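Local coordinates for UBP3-associated protein BRE5 (Saccharomyces cerevisiae, PDB 2QIY) that acts together with UBP3 in de-ubiquitination, a step that leads to mono-ubiquitination of Sec23, this chain being its NTF2-like domain, at residues T109-M112 / P118-K121; M112-T117 / I144-N149; V9-I14 / K102-M107. All coordinates share one frame; numbering follows the deposited sequence.

Interaction 1 of 3, residues T109-M112 / P118-K121; sequences TGEM and PVYK
Glu111 and Lys121 both set CG anti to their own carbonyl carbon, which lays the two chains alongside each other, pointing the same way. A bend at the end of the lysine (chi4 -57°) then turns NZ to Glu111 OE2, 2.8 Å away, in a salt bridge that uses the anti lone pair of the carboxylate oxygen. A water couples the same ammonium to the backbone, accepting from Lys121 NZ and donating to Gly110 O at 2.9 Å. Glu111 OE1 comes within 3.7 Å of Val119 CG2, the two side chains crossing at a slant. Ser150 OG of the second subunit also bonds Glu111 OE2, and an alanine in place of Glu111 would probably leave both that hydroxyl and the lysine ammonium without their carboxylate mate. The Met112 and Tyr120 side chains take the opposite sheet face; Met112 O lies in the plane of the Tyr120 ring at its edge, 3.7 Å from CD1 of Tyr120. Met112 N to Tyr120 O is 2.8 Å and almost straight (177°), while Tyr120 N to Met112 O is more bent (145°). This alternation of non-hydrogen-bonded and hydrogen-bonded pairs marks an antiparallel beta hairpin, here strands 103-114 and 120-130 of the NTF2-like sheet.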
ATOM      1  N   THR A 109       6.641   0.768  -2.229  1.00 21.78           N
ATOM      2  CA  THR A 109       6.591   2.113  -1.635  1.00 21.15           C
ATOM      3  C   THR A 109       7.855   2.809  -2.034  1.00 21.84           C
ATOM      4  O   THR A 109       8.874   2.158  -2.323  1.00 21.39           O
ATOM      5  CB  THR A 109       6.509   2.149  -0.072  1.00 21.33           C
ATOM      6  OG1 THR A 109       7.798   1.858   0.506  1.00 20.86           O
ATOM      7  CG2 THR A 109       5.473   1.170   0.471  1.00 20.88           C
ATOM      8  N   GLY A 110       7.821   4.132  -2.003  1.00 20.67           N
ATOM      9  CA  GLY A 110       9.013   4.889  -2.392  1.00 19.18           C
ATOM     10  C   GLY A 110       8.723   6.366  -2.388  1.00 20.54           C
ATOM     11  O   GLY A 110       7.777   6.818  -1.729  1.00 20.42           O
ATOM     12  N   GLU A 111       9.524   7.100  -3.149  1.00 20.56           N
ATOM     13  CA  GLU A 111       9.370   8.547  -3.284  1.00 21.18           C
ATOM     14  C   GLU A 111       9.371   8.866  -4.770  1.00 20.73           C
ATOM     15  O   GLU A 111      10.273   8.468  -5.493  1.00 20.85           O
ATOM     16  CB  GLU A 111      10.462   9.283  -2.510  1.00 21.09           C
ATOM     17  CG  GLU A 111      10.323   9.022  -0.993  1.00 23.26           C
ATOM     18  CD  GLU A 111      11.133   9.938  -0.086  1.00 25.52           C
ATOM     19  OE1 GLU A 111      11.799  10.882  -0.560  1.00 24.78           O
ATOM     20  OE2 GLU A 111      11.011   9.722   1.150  1.00 31.40           O
ATOM     21  N   MET A 112       8.292   9.509  -5.206  1.00 20.03           N
ATOM     22  CA  MET A 112       8.031   9.750  -6.615  1.00 20.16           C
ATOM     23  C   MET A 112       8.169  11.236  -6.904  1.00 19.87           C
ATOM     24  O   MET A 112       7.839  12.076  -6.070  1.00 20.00           O
ATOM     25  CB  MET A 112       6.596   9.258  -6.937  1.00 20.43           C
ATOM     26  CG  MET A 112       6.214   9.381  -8.377  1.00 20.98           C
ATOM     27  SD  MET A 112       4.629   8.552  -8.617  1.00 22.78           S
ATOM     28  CE  MET A 112       5.130   6.846  -8.479  1.00 21.22           C
ATOM     29  N   PRO A 118       9.322  18.626  -6.454  1.00 21.14           N
ATOM     30  CA  PRO A 118       9.747  17.943  -5.227  1.00 20.50           C
ATOM     31  C   PRO A 118       9.261  16.499  -5.211  1.00 19.74           C
ATOM     32  O   PRO A 118       8.422  16.104  -6.034  1.00 19.88           O
ATOM     33  CB  PRO A 118       9.050  18.718  -4.108  1.00 21.68           C
ATOM     34  CG  PRO A 118       7.930  19.422  -4.777  1.00 23.80           C
ATOM     35  CD  PRO A 118       8.305  19.666  -6.192  1.00 22.02           C
ATOM     36  N   VAL A 119       9.757  15.726  -4.245  1.00 18.34           N
ATOM     37  CA  VAL A 119       9.290  14.345  -4.079  1.00 18.78           C
ATOM     38  C   VAL A 119       7.944  14.280  -3.325  1.00 20.03           C
ATOM     39  O   VAL A 119       7.554  15.210  -2.596  1.00 19.89           O
ATOM     40  CB  VAL A 119      10.278  13.483  -3.297  1.00 19.30           C
ATOM     41  CG1 VAL A 119      11.592  13.357  -4.081  1.00 19.30           C
ATOM     42  CG2 VAL A 119      10.523  14.085  -1.880  1.00 19.41           C
ATOM     43  N   TYR A 120       7.278  13.137  -3.520  1.00 19.89           N
ATOM     44  CA  TYR A 120       6.058  12.774  -2.827  1.00 21.08           C
ATOM     45  C   TYR A 120       6.189  11.307  -2.441  1.00 21.25           C
ATOM     46  O   TYR A 120       6.525  10.461  -3.300  1.00 21.53           O
ATOM     47  CB  TYR A 120       4.879  12.890  -3.778  1.00 22.48           C
ATOM     48  CG  TYR A 120       4.658  14.272  -4.324  1.00 20.81           C
ATOM     49  CD1 TYR A 120       5.381  14.736  -5.416  1.00 20.50           C
ATOM     50  CD2 TYR A 120       3.721  15.118  -3.734  1.00 22.26           C
ATOM     51  CE1 TYR A 120       5.174  16.010  -5.946  1.00 21.07           C
ATOM     52  CE2 TYR A 120       3.489  16.383  -4.235  1.00 26.53           C
ATOM     53  CZ  TYR A 120       4.233  16.839  -5.350  1.00 22.50           C
ATOM     54  OH  TYR A 120       4.044  18.114  -5.845  1.00 26.45           O
ATOM     55  N   LYS A 121       5.931  10.991  -1.179  1.00 22.00           N
ATOM     56  CA  LYS A 121       6.018   9.605  -0.697  1.00 21.79           C
ATOM     57  C   LYS A 121       4.811   8.886  -1.226  1.00 21.43           C
ATOM     58  O   LYS A 121       3.733   9.481  -1.274  1.00 22.06           O
ATOM     59  CB  LYS A 121       5.921   9.558   0.811  1.00 23.35           C
ATOM     60  CG  LYS A 121       7.213   9.871   1.533  1.00 28.58           C
ATOM     61  CD  LYS A 121       7.113   9.198   2.917  1.00 31.90           C
ATOM     62  CE  LYS A 121       8.484   8.852   3.503  1.00 30.10           C
ATOM     63  NZ  LYS A 121       9.340   7.986   2.667  1.00 30.86           N
TER
HETATM   64  O   HOH W   1       7.845   6.302   1.112  1.00 30.31           O

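Interaction 2 of 3, residues M112-T117 / I144-N149; sequences MFWTGT and IRFISN
The sulfur of Met112 meets the Phe146 ring at its edge instead of over a face: SD is 5.2 Å from the ring centroid and 80° off the ring normal, a Met-aromatic contact in the edge geometry. The nearest ring atoms, CE1 and CZ of Phe146, are each 4.1 Å from SD, and the two side chains cross at about a right angle. Extension through CG and a bend at chi3 (-72°) carry the Met112 methyl past the sulfur to Ile144, which it meets tip to tip, with Met112 CE 3.6 Å from Ile144 CD1. The isoleucine reaches this point because its CG1 branch is extended, anti to the backbone N.

Flat groups complete the cluster. Trp114 and Phe146 come from opposite directions, and CH2 of Trp114 stops 4.1 Å from Phe146 CZ; the phenyl carbon lies near the indole plane, at its edge. Within each segment an aliphatic branch covers an aromatic face toward the rim, CG of Met112 over the indole and CG1 of Ile144 over the phenyl ring. No hydrogen bond crosses between the segments. The polar end of the tryptophan, NE1, is satisfied by Tyr48 OH. From Trp114 to Thr117 the chain reverses in a type II beta turn, with Gly116 at positive phi, and Thr117 OG1 accepts from Trp114 N at 3.0 Å.

The axes of strand segments 112-114 and 144-147 are 10.8 Å apart and nearly perpendicular, at 94°. The two parent strands flank strand 120-130 in the sheet, and Phe122 of that middle strand also packs on Met112. Leu85 of strand 85-97 touches Met112 and Trp114, while Thr46 of strand 41-46 touches Trp114, Ile144 and Phe146.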
ATOM      1  N   MET A 112       8.292   9.509  -5.206  1.00 20.03           N
ATOM      2  CA  MET A 112       8.031   9.750  -6.615  1.00 20.16           C
ATOM      3  C   MET A 112       8.169  11.236  -6.904  1.00 19.87           C
ATOM      4  O   MET A 112       7.839  12.076  -6.070  1.00 20.00           O
ATOM      5  CB  MET A 112       6.596   9.258  -6.937  1.00 20.43           C
ATOM      6  CG  MET A 112       6.214   9.381  -8.377  1.00 20.98           C
ATOM      7  SD  MET A 112       4.629   8.552  -8.617  1.00 22.78           S
ATOM      8  CE  MET A 112       5.130   6.846  -8.479  1.00 21.22           C
ATOM      9  N   PHE A 113       8.673  11.573  -8.080  1.00 19.65           N
ATOM     10  CA  PHE A 113       8.685  12.975  -8.495  1.00 19.84           C
ATOM     11  C   PHE A 113       8.614  13.019 -10.016  1.00 21.03           C
ATOM     12  O   PHE A 113       8.555  11.971 -10.679  1.00 22.06           O
ATOM     13  CB  PHE A 113       9.886  13.746  -7.939  1.00 19.80           C
ATOM     14  CG  PHE A 113      11.240  13.260  -8.437  1.00 20.81           C
ATOM     15  CD1 PHE A 113      11.975  14.052  -9.326  1.00 20.62           C
ATOM     16  CD2 PHE A 113      11.786  12.069  -7.973  1.00 21.73           C
ATOM     17  CE1 PHE A 113      13.215  13.636  -9.779  1.00 22.65           C
ATOM     18  CE2 PHE A 113      13.077  11.640  -8.421  1.00 22.52           C
ATOM     19  CZ  PHE A 113      13.763  12.428  -9.320  1.00 22.13           C
ATOM     20  N   TRP A 114       8.521  14.229 -10.545  1.00 20.89           N
ATOM     21  CA  TRP A 114       8.553  14.423 -11.989  1.00 20.99           C
ATOM     22  C   TRP A 114       9.661  15.427 -12.233  1.00 21.69           C
ATOM     23  O   TRP A 114      10.085  16.155 -11.314  1.00 21.50           O
ATOM     24  CB  TRP A 114       7.185  14.920 -12.483  1.00 21.49           C
ATOM     25  CG  TRP A 114       6.085  13.867 -12.325  1.00 21.28           C
ATOM     26  CD1 TRP A 114       5.556  13.065 -13.319  1.00 21.77           C
ATOM     27  CD2 TRP A 114       5.413  13.507 -11.124  1.00 20.65           C
ATOM     28  NE1 TRP A 114       4.608  12.225 -12.794  1.00 21.23           N
ATOM     29  CE2 TRP A 114       4.495  12.472 -11.448  1.00 20.68           C
ATOM     30  CE3 TRP A 114       5.484  13.961  -9.790  1.00 21.83           C
ATOM     31  CZ2 TRP A 114       3.647  11.889 -10.488  1.00 22.09           C
ATOM     32  CZ3 TRP A 114       4.645  13.353  -8.825  1.00 21.23           C
ATOM     33  CH2 TRP A 114       3.756  12.331  -9.187  1.00 21.36           C
ATOM     34  N   THR A 115      10.172  15.484 -13.456  1.00 22.13           N
ATOM     35  CA  THR A 115      11.233  16.443 -13.757  1.00 22.81           C
ATOM     36  C   THR A 115      10.955  17.804 -13.131  1.00 22.70           C
ATOM     37  O   THR A 115       9.897  18.413 -13.372  1.00 23.25           O
ATOM     38  CB  THR A 115      11.403  16.583 -15.272  1.00 22.89           C
ATOM     39  OG1 THR A 115      11.595  15.271 -15.821  1.00 23.84           O
ATOM     40  CG2 THR A 115      12.590  17.499 -15.586  1.00 23.52           C
ATOM     41  N   GLY A 116      11.894  18.230 -12.281  1.00 23.20           N
ATOM     42  CA  GLY A 116      11.853  19.528 -11.640  1.00 23.99           C
ATOM     43  C   GLY A 116      10.928  19.702 -10.439  1.00 23.69           C
ATOM     44  O   GLY A 116      10.878  20.811  -9.883  1.00 23.93           O
ATOM     45  N   THR A 117      10.202  18.652 -10.041  1.00 22.01           N
ATOM     46  CA  THR A 117       9.277  18.780  -8.907  1.00 21.86           C
ATOM     47  C   THR A 117       9.901  18.258  -7.620  1.00 21.16           C
ATOM     48  O   THR A 117      10.889  17.518  -7.672  1.00 20.59           O
ATOM     49  CB  THR A 117       7.937  18.023  -9.100  1.00 21.22           C
ATOM     50  OG1 THR A 117       8.102  16.629  -8.813  1.00 20.16           O
ATOM     51  CG2 THR A 117       7.375  18.230 -10.503  1.00 22.15           C
ATOM     52  N   ILE A 144      -2.451   3.876  -6.531  1.00 20.21           N
ATOM     53  CA  ILE A 144      -1.418   4.640  -5.830  1.00 20.39           C
ATOM     54  C   ILE A 144      -2.051   5.544  -4.756  1.00 21.53           C
ATOM     55  O   ILE A 144      -3.140   6.094  -4.945  1.00 21.15           O
ATOM     56  CB  ILE A 144      -0.540   5.456  -6.819  1.00 20.28           C
ATOM     57  CG1 ILE A 144       0.712   6.024  -6.124  1.00 20.84           C
ATOM     58  CG2 ILE A 144      -1.368   6.561  -7.542  1.00 20.94           C
ATOM     59  CD1 ILE A 144       1.781   6.512  -7.147  1.00 22.49           C
ATOM     60  N   ARG A 145      -1.349   5.672  -3.633  1.00 20.50           N
ATOM     61  CA  ARG A 145      -1.778   6.570  -2.578  1.00 21.54           C
ATOM     62  C   ARG A 145      -0.548   7.374  -2.147  1.00 21.18           C
ATOM     63  O   ARG A 145       0.498   6.799  -1.808  1.00 21.39           O
ATOM     64  CB  ARG A 145      -2.368   5.784  -1.384  1.00 20.98           C
ATOM     65  CG  ARG A 145      -2.424   6.595  -0.063  1.00 21.39           C
ATOM     66  CD  ARG A 145      -3.329   7.827  -0.110  1.00 21.64           C
ATOM     67  NE  ARG A 145      -4.730   7.503  -0.436  1.00 22.65           N
ATOM     68  CZ  ARG A 145      -5.735   8.388  -0.392  1.00 23.90           C
ATOM     69  NH1 ARG A 145      -5.516   9.658  -0.001  1.00 25.46           N
ATOM     70  NH2 ARG A 145      -6.979   8.006  -0.682  1.00 25.91           N
ATOM     71  N   PHE A 146      -0.659   8.697  -2.177  1.00 21.35           N
ATOM     72  CA  PHE A 146       0.405   9.552  -1.649  1.00 21.79           C
ATOM     73  C   PHE A 146       0.248   9.755  -0.155  1.00 23.47           C
ATOM     74  O   PHE A 146      -0.861   9.893   0.360  1.00 23.71           O
ATOM     75  CB  PHE A 146       0.466  10.874  -2.438  1.00 22.55           C
ATOM     76  CG  PHE A 146       0.807  10.650  -3.866  1.00 20.56           C
ATOM     77  CD1 PHE A 146       2.147  10.474  -4.251  1.00 21.68           C
ATOM     78  CD2 PHE A 146      -0.188  10.545  -4.834  1.00 21.99           C
ATOM     79  CE1 PHE A 146       2.461  10.216  -5.586  1.00 21.42           C
ATOM     80  CE2 PHE A 146       0.113  10.283  -6.177  1.00 22.92           C
ATOM     81  CZ  PHE A 146       1.457  10.121  -6.562  1.00 22.31           C
ATOM     82  N   ILE A 147       1.380   9.728   0.531  1.00 24.64           N
ATOM     83  CA  ILE A 147       1.448   9.692   1.983  1.00 27.72           C
ATOM     84  C   ILE A 147       2.148  10.974   2.426  1.00 28.34           C
ATOM     85  O   ILE A 147       3.203  11.305   1.917  1.00 27.90           O
ATOM     86  CB  ILE A 147       2.224   8.407   2.442  1.00 27.49           C
ATOM     87  CG1 ILE A 147       1.532   7.143   1.861  1.00 30.56           C
ATOM     88  CG2 ILE A 147       2.310   8.326   3.974  1.00 30.09           C
ATOM     89  CD1 ILE A 147       2.160   5.797   2.259  1.00 30.96           C
ATOM     90  N   SER A 148       1.552  11.700   3.351  1.00 30.95           N
ATOM     91  CA  SER A 148       2.233  12.879   3.864  1.00 33.57           C
ATOM     92  C   SER A 148       3.404  12.408   4.730  1.00 34.67           C
ATOM     93  O   SER A 148       3.280  11.426   5.476  1.00 35.32           O
ATOM     94  CB  SER A 148       1.267  13.746   4.659  1.00 34.53           C
ATOM     95  OG  SER A 148       1.608  15.118   4.539  1.00 36.28           O
ATOM     96  N   ASN A 149       4.541  13.082   4.624  1.00 35.76           N
ATOM     97  CA  ASN A 149       5.672  12.738   5.484  1.00 36.95           C
ATOM     98  C   ASN A 149       5.479  13.293   6.890  1.00 38.27           C
ATOM     99  O   ASN A 149       5.628  14.504   7.075  1.00 39.55           O
ATOM    100  CB  ASN A 149       6.970  13.291   4.887  1.00 36.54           C
ATOM    101  CG  ASN A 149       8.193  12.714   5.526  1.00 35.08           C
ATOM    102  OD1 ASN A 149       8.375  11.491   5.586  1.00 33.01           O
ATOM    103  ND2 ASN A 149       9.068  13.592   5.992  1.00 35.97           N
TER

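Interaction 3 of 3, residues V9-I14 / K102-M107; sequences VTVQDI and KSILIM
Val11 and Ile14 of the helix start meet Ile104 of the strand through apolar side chains alone; no hydrogen bond crosses. Ile14 and Ile104 reach toward each other tip to tip, each ending in CD1; the modelled separation of those methyls is too short to be trusted, so only their being neighbours is taken from it. Val11 CG2 lies 4.3 Å from Ile104 CG2. That branch of Ile104 lies anti to its backbone nitrogen while CG1 stands anti to the carbonyl carbon (chi1 -51°), and the fork would let one residue meet both helix side chains, the Ile14 half being doubtful in detail.

Polar bonds cap the helix. Thr10 is the N-cap, its OG1 accepting from Asp13 N at 3.1 Å with an angle of 161°, and Ile14 N binds Thr10 O at 3.0 Å in the first helical turn.

Around the contact, Tyr96 of strand 85-97 packs on both Val11 and Ile104, and Cys15 of helix 11-28 also touches Ile104. The first turn of this helix is thereby laid against the start of strand 103-114. With 125 Å² buried, the chemistry implies an association that rests on hydrophobic burial, with no directional bond between these two segments.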
ATOM      1  N   VAL A   9      12.079 -19.328 -12.898  1.00 43.29           N
ATOM      2  CA  VAL A   9      11.870 -17.903 -12.491  1.00 43.12           C
ATOM      3  C   VAL A   9      11.052 -17.821 -11.189  1.00 42.94           C
ATOM      4  O   VAL A   9      10.007 -18.476 -11.056  1.00 43.07           O
ATOM      5  CB  VAL A   9      11.235 -17.059 -13.650  1.00 43.33           C
ATOM      6  CG1 VAL A   9       9.776 -17.452 -13.910  1.00 43.77           C
ATOM      7  CG2 VAL A   9      11.359 -15.562 -13.380  1.00 43.29           C
ATOM      8  N   THR A  10      11.544 -17.032 -10.232  1.00 42.25           N
ATOM      9  CA  THR A  10      10.916 -16.932  -8.907  1.00 41.34           C
ATOM     10  C   THR A  10       9.893 -15.806  -8.859  1.00 40.83           C
ATOM     11  O   THR A  10       9.932 -14.888  -9.680  1.00 40.67           O
ATOM     12  CB  THR A  10      11.955 -16.721  -7.772  1.00 41.46           C
ATOM     13  OG1 THR A  10      12.467 -15.380  -7.818  1.00 41.63           O
ATOM     14  CG2 THR A  10      13.106 -17.727  -7.877  1.00 41.17           C
ATOM     15  N   VAL A  11       8.981 -15.884  -7.890  1.00 39.95           N
ATOM     16  CA  VAL A  11       7.961 -14.852  -7.701  1.00 39.04           C
ATOM     17  C   VAL A  11       8.600 -13.492  -7.382  1.00 38.50           C
ATOM     18  O   VAL A  11       8.148 -12.459  -7.884  1.00 37.96           O
ATOM     19  CB  VAL A  11       6.874 -15.278  -6.669  1.00 39.06           C
ATOM     20  CG1 VAL A  11       7.492 -15.639  -5.323  1.00 39.24           C
ATOM     21  CG2 VAL A  11       5.805 -14.200  -6.526  1.00 38.89           C
ATOM     22  N   GLN A  12       9.664 -13.488  -6.579  1.00 37.68           N
ATOM     23  CA  GLN A  12      10.388 -12.241  -6.306  1.00 37.27           C
ATOM     24  C   GLN A  12      10.951 -11.650  -7.603  1.00 36.23           C
ATOM     25  O   GLN A  12      10.865 -10.440  -7.838  1.00 35.37           O
ATOM     26  CB  GLN A  12      11.514 -12.451  -5.290  1.00 37.63           C
ATOM     27  CG  GLN A  12      12.160 -11.141  -4.850  1.00 40.13           C
ATOM     28  CD  GLN A  12      13.419 -11.341  -4.040  1.00 42.52           C
ATOM     29  OE1 GLN A  12      14.434 -11.837  -4.547  1.00 43.02           O
ATOM     30  NE2 GLN A  12      13.367 -10.949  -2.772  1.00 43.51           N
ATOM     31  N   ASP A  13      11.528 -12.522  -8.430  1.00 34.80           N
ATOM     32  CA  ASP A  13      12.018 -12.153  -9.759  1.00 33.98           C
ATOM     33  C   ASP A  13      10.950 -11.492 -10.604  1.00 32.62           C
ATOM     34  O   ASP A  13      11.192 -10.427 -11.170  1.00 32.18           O
ATOM     35  CB  ASP A  13      12.539 -13.381 -10.520  1.00 34.41           C
ATOM     36  CG  ASP A  13      13.960 -13.746 -10.153  1.00 36.01           C
ATOM     37  OD1 ASP A  13      14.584 -13.016  -9.345  1.00 38.08           O
ATOM     38  OD2 ASP A  13      14.450 -14.773 -10.680  1.00 37.31           O
ATOM     39  N   ILE A  14       9.774 -12.113 -10.702  1.00 31.34           N
ATOM     40  CA  ILE A  14       8.752 -11.528 -11.559  1.00 30.70           C
ATOM     41  C   ILE A  14       8.225 -10.199 -11.009  1.00 29.80           C
ATOM     42  O   ILE A  14       7.952  -9.282 -11.787  1.00 29.75           O
ATOM     43  CB  ILE A  14       7.627 -12.520 -12.071  1.00 31.12           C
ATOM     44  CG1 ILE A  14       6.262 -12.304 -11.402  1.00 31.40           C
ATOM     45  CG2 ILE A  14       8.142 -13.979 -12.209  1.00 30.80           C
ATOM     46  CD1 ILE A  14       6.129 -12.911 -10.040  1.00 36.30           C
ATOM     47  N   LYS A 102      -2.833 -18.283  -8.127  1.00 24.51           N
ATOM     48  CA  LYS A 102      -1.938 -18.013  -9.257  1.00 23.29           C
ATOM     49  C   LYS A 102      -1.761 -16.521  -9.603  1.00 21.96           C
ATOM     50  O   LYS A 102      -0.877 -16.156 -10.383  1.00 21.91           O
ATOM     51  CB  LYS A 102      -2.393 -18.794 -10.500  1.00 24.03           C
ATOM     52  CG  LYS A 102      -2.256 -20.321 -10.389  1.00 24.75           C
ATOM     53  CD  LYS A 102      -0.797 -20.741 -10.195  1.00 27.15           C
ATOM     54  CE  LYS A 102      -0.618 -22.262 -10.215  1.00 27.57           C
ATOM     55  NZ  LYS A 102      -1.016 -22.947  -8.934  1.00 30.86           N
ATOM     56  N   SER A 103      -2.612 -15.670  -9.043  1.00 20.65           N
ATOM     57  CA  SER A 103      -2.452 -14.223  -9.197  1.00 19.97           C
ATOM     58  C   SER A 103      -1.447 -13.711  -8.167  1.00 19.92           C
ATOM     59  O   SER A 103      -1.168 -14.400  -7.178  1.00 19.97           O
ATOM     60  CB  SER A 103      -3.800 -13.529  -9.043  1.00 20.09           C
ATOM     61  OG  SER A 103      -4.659 -13.902 -10.106  1.00 21.79           O
ATOM     62  N   ILE A 104      -0.904 -12.512  -8.405  1.00 19.21           N
ATOM     63  CA  ILE A 104       0.117 -11.961  -7.521  1.00 19.89           C
ATOM     64  C   ILE A 104      -0.284 -10.569  -7.049  1.00 20.23           C
ATOM     65  O   ILE A 104      -0.596  -9.705  -7.855  1.00 20.38           O
ATOM     66  CB  ILE A 104       1.504 -11.881  -8.214  1.00 20.22           C
ATOM     67  CG1 ILE A 104       1.879 -13.223  -8.849  1.00 21.78           C
ATOM     68  CG2 ILE A 104       2.583 -11.425  -7.196  1.00 20.97           C
ATOM     69  CD1 ILE A 104       3.021 -13.130  -9.836  1.00 23.58           C
ATOM     70  N   LEU A 105      -0.279 -10.384  -5.732  1.00 20.84           N
ATOM     71  CA  LEU A 105      -0.476  -9.086  -5.068  1.00 21.60           C
ATOM     72  C   LEU A 105       0.884  -8.481  -4.809  1.00 21.50           C
ATOM     73  O   LEU A 105       1.724  -9.121  -4.172  1.00 21.49           O
ATOM     74  CB  LEU A 105      -1.146  -9.324  -3.704  1.00 21.86           C
ATOM     75  CG  LEU A 105      -1.992  -8.282  -2.939  1.00 26.48           C
ATOM     76  CD1 LEU A 105      -1.971  -8.413  -1.397  1.00 23.68           C
ATOM     77  CD2 LEU A 105      -1.995  -6.826  -3.448  1.00 22.91           C
ATOM     78  N   ILE A 106       1.111  -7.256  -5.302  1.00 21.22           N
ATOM     79  CA  ILE A 106       2.372  -6.568  -5.107  1.00 22.04           C
ATOM     80  C   ILE A 106       2.132  -5.219  -4.415  1.00 22.43           C
ATOM     81  O   ILE A 106       1.246  -4.470  -4.804  1.00 22.63           O
ATOM     82  CB  ILE A 106       3.117  -6.324  -6.461  1.00 21.80           C
ATOM     83  CG1 ILE A 106       3.323  -7.636  -7.212  1.00 22.24           C
ATOM     84  CG2 ILE A 106       4.450  -5.608  -6.222  1.00 22.53           C
ATOM     85  CD1 ILE A 106       3.915  -7.459  -8.649  1.00 24.04           C
ATOM     86  N   MET A 107       2.922  -4.901  -3.399  1.00 22.80           N
ATOM     87  CA  MET A 107       2.892  -3.523  -2.883  1.00 24.47           C
ATOM     88  C   MET A 107       4.274  -2.920  -2.973  1.00 23.01           C
ATOM     89  O   MET A 107       5.256  -3.561  -2.569  1.00 22.38           O
ATOM     90  CB  MET A 107       2.513  -3.479  -1.414  1.00 24.50           C
ATOM     91  CG  MET A 107       1.141  -3.851  -1.061  1.00 29.77           C
ATOM     92  SD  MET A 107       1.121  -3.742   0.747  1.00 34.45           S
ATOM     93  CE  MET A 107       1.109  -1.991   0.955  1.00 26.96           C
TER

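All three interactions draw on strand 103-114, at different places along it. Interactions 1 and 2 share Met112, have centres 4 Å apart and are buried; they meet where Lys121 O probably accepts a hydrogen bond from Ile147 N. Interaction 3 is about 25 Å from interaction 2 between centres, on the opposite side of the chain's centre, and is only partly buried. Chemistry follows place: neighbouring strands in interaction 1 exchange backbone bonds and a salt bridge, strands one apart in the sheet meet through sulfur, aromatic and aliphatic groups in interaction 2, and helix meets sheet through aliphatic methyls in interaction 3. Each has residues touching the second subunit.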